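Long-range contact in secreted protein ESXB (Bacillus anthracis, PDB 4J11), which belongs to the WXG100 family of small secreted helical-hairpin proteins and is probably exported through a type VII (ESX-like) secretion system: residues E12-I17 with D84-T89. Residues are numbered along the deposited sequence; the frame is centred on the assembly and turned at random. Where two conformers were deposited one is given.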
loop_
_atom_site.group_PDB
_atom_site.type_symbol
_atom_site.label_atom_id
_atom_site.label_comp_id
_atom_site.label_asym_id
_atom_site.label_seq_id
_atom_site.Cartn_x
_atom_site.Cartn_y
_atom_site.Cartn_z
ATOM N N GLU B 12 14.392 8.544 -18.550
ATOM C CA GLU B 12 12.943 8.600 -18.685
ATOM C C GLU B 12 12.285 7.295 -18.222
ATOM O O GLU B 12 11.189 7.310 -17.663
ATOM C CB GLU B 12 12.580 8.918 -20.139
ATOM C CG GLU B 12 13.017 10.325 -20.615
ATOM C CD GLU B 12 14.525 10.511 -20.914
ATOM O OE1 GLU B 12 15.309 9.535 -21.073
ATOM O OE2 GLU B 12 14.935 11.688 -21.006
ATOM N N GLU B 13 12.942 6.163 -18.468
ATOM C CA GLU B 13 12.433 4.882 -17.976
ATOM C C GLU B 13 12.450 4.816 -16.452
ATOM O O GLU B 13 11.492 4.345 -15.821
ATOM C CB GLU B 13 13.207 3.715 -18.581
ATOM C CG GLU B 13 12.721 3.334 -19.967
ATOM C CD GLU B 13 11.342 2.734 -19.904
ATOM O OE1 GLU B 13 10.347 3.466 -20.114
ATOM O OE2 GLU B 13 11.245 1.521 -19.611
ATOM N N LEU B 14 13.541 5.286 -15.846
ATOM C CA LEU B 14 13.602 5.339 -14.385
ATOM C C LEU B 14 12.532 6.267 -13.810
ATOM O O LEU B 14 11.934 5.963 -12.778
ATOM C CB LEU B 14 14.994 5.760 -13.898
ATOM C CG LEU B 14 16.133 4.771 -14.129
ATOM C CD1 LEU B 14 17.460 5.431 -13.824
ATOM C CD2 LEU B 14 15.935 3.552 -13.236
ATOM N N GLU B 15 12.288 7.387 -14.485
ATOM C CA GLU B 15 11.238 8.318 -14.072
ATOM C C GLU B 15 9.853 7.685 -14.166
ATOM O O GLU B 15 9.009 7.919 -13.310
ATOM C CB GLU B 15 11.333 9.605 -14.899
ATOM C CG GLU B 15 12.523 10.465 -14.483
ATOM C CD GLU B 15 12.837 11.570 -15.455
ATOM O OE1 GLU B 15 12.407 11.505 -16.632
ATOM O OE2 GLU B 15 13.539 12.519 -15.050
ATOM N N ARG B 16 9.635 6.855 -15.186
ATOM C CA ARG B 16 8.363 6.152 -15.333
ATOM C C ARG B 16 8.166 5.188 -14.172
ATOM O O ARG B 16 7.102 5.169 -13.546
ATOM C CB ARG B 16 8.319 5.393 -16.659
ATOM C CG ARG B 16 7.066 4.538 -16.840
ATOM C CD ARG B 16 7.128 3.730 -18.152
ATOM N NE ARG B 16 8.233 2.768 -18.165
ATOM C CZ ARG B 16 8.228 1.620 -17.499
ATOM N NH1 ARG B 16 7.186 1.280 -16.746
ATOM N NH2 ARG B 16 9.278 0.816 -17.573
ATOM N N ILE B 17 9.179 4.379 -13.878
ATOM C CA ILE B 17 9.068 3.453 -12.761
ATOM C C ILE B 17 8.861 4.223 -11.444
ATOM O O ILE B 17 8.041 3.825 -10.602
ATOM C CB ILE B 17 10.285 2.519 -12.700
ATOM C CG1 ILE B 17 10.309 1.633 -13.953
ATOM C CG2 ILE B 17 10.235 1.676 -11.431
ATOM C CD1 ILE B 17 11.571 0.793 -14.086
ATOM N N ASP B 84 18.647 11.391 -12.807
ATOM C CA ASP B 84 19.398 12.631 -12.984
ATOM C C ASP B 84 20.897 12.376 -13.144
ATOM O O ASP B 84 21.576 13.069 -13.902
ATOM C CB ASP B 84 19.145 13.576 -11.805
ATOM C CG ASP B 84 17.708 14.052 -11.740
ATOM O OD1 ASP B 84 17.067 14.117 -12.812
ATOM O OD2 ASP B 84 17.220 14.354 -10.626
ATOM N N LYS B 85 21.418 11.388 -12.427
ATOM C CA LYS B 85 22.835 11.061 -12.543
ATOM C C LYS B 85 23.160 10.406 -13.885
ATOM O O LYS B 85 24.171 10.735 -14.515
ATOM C CB LYS B 85 23.270 10.157 -11.395
ATOM C CG LYS B 85 23.501 10.881 -10.078
ATOM C CD LYS B 85 23.725 9.899 -8.933
ATOM C CE LYS B 85 24.329 8.577 -9.410
ATOM N NZ LYS B 85 25.704 8.698 -9.973
ATOM N N PHE B 86 22.309 9.483 -14.325
ATOM C CA PHE B 86 22.506 8.800 -15.600
ATOM C C PHE B 86 22.355 9.753 -16.774
ATOM O O PHE B 86 22.947 9.530 -17.819
ATOM C CB PHE B 86 21.485 7.676 -15.791
ATOM C CG PHE B 86 21.738 6.432 -14.963
ATOM C CD1 PHE B 86 22.827 6.320 -14.109
ATOM C CD2 PHE B 86 20.856 5.364 -15.059
ATOM C CE1 PHE B 86 23.020 5.154 -13.361
ATOM C CE2 PHE B 86 21.040 4.207 -14.325
ATOM C CZ PHE B 86 22.130 4.098 -13.483
ATOM N N ARG B 87 21.569 10.812 -16.604
ATOM C CA ARG B 87 21.259 11.711 -17.719
ATOM C C ARG B 87 22.506 12.324 -18.322
ATOM O O ARG B 87 22.578 12.553 -19.526
ATOM C CB ARG B 87 20.315 12.820 -17.249
ATOM C CG ARG B 87 19.715 13.645 -18.373
ATOM C CD ARG B 87 18.892 14.801 -17.822
ATOM N NE ARG B 87 18.047 14.402 -16.705
ATOM C CZ ARG B 87 16.855 13.826 -16.838
ATOM N NH1 ARG B 87 16.152 13.502 -15.770
ATOM N NH2 ARG B 87 16.370 13.574 -18.046
ATOM N N ASN B 88 23.503 12.570 -17.482
ATOM C CA ASN B 88 24.723 13.209 -17.935
ATOM C C ASN B 88 25.504 12.389 -18.961
ATOM O O ASN B 88 26.313 12.938 -19.708
ATOM C CB ASN B 88 25.598 13.577 -16.734
ATOM C CG ASN B 88 24.867 14.458 -15.739
ATOM O OD1 ASN B 88 24.756 15.670 -15.930
ATOM N ND2 ASN B 88 24.359 13.853 -14.673
ATOM N N THR B 89 25.264 11.081 -19.008
ATOM C CA THR B 89 25.928 10.241 -20.009
ATOM C C THR B 89 24.939 9.538 -20.942
ATOM O O THR B 89 25.282 8.570 -21.623
ATOM C CB THR B 89 26.879 9.209 -19.359
ATOM O OG1 THR B 89 26.163 8.457 -18.374
ATOM C CG2 THR B 89 28.070 9.914 -18.701
HETATM O O HOH W 1 13.773 12.913 -18.400
HETATM O O HOH W 2 17.132 13.288 -20.627
#
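The guanidinium of Arg87 meets Glu15 and Glu12 with its edge, and all its polar partners here lie in or near its plane. Arg87 NH1 donates to Glu15 OE2 at 2.9 Å, yet reaches that oxygen from 40° above the carboxylate plane, the two planes being 37° apart. Arg87 NH1 also donates to Asp84 OD1 at 3.2 Å, almost straight, so NH1 serves two carboxylates and probably offsets the repulsion between Glu15 OE2 and Asp84 OD1, which lie 4.5 Å apart. Arg87 NH2 and Glu12 OE2 make a long salt bridge of 3.8 Å, bridged as well by two waters that accept from NH2 and donate to that oxygen; one also donates to Glu15 OE1. Extended through chi1 and chi2, the Arg87 chain bends at chi3 (-44°) into this network. The ring of Phe86 is approached obliquely by Leu14 CD1, 3.6 Å from Phe86 CD2, the apolar part of the contact. Here the salt-bridge network and the Leu14-Phe86 pair join the two helices at the open end of the hairpin: helix 11-43 near its start, helix 48-87 near its finish, with Ile9 touching both apolar side chains and Trp46 of the second subunit packing on them.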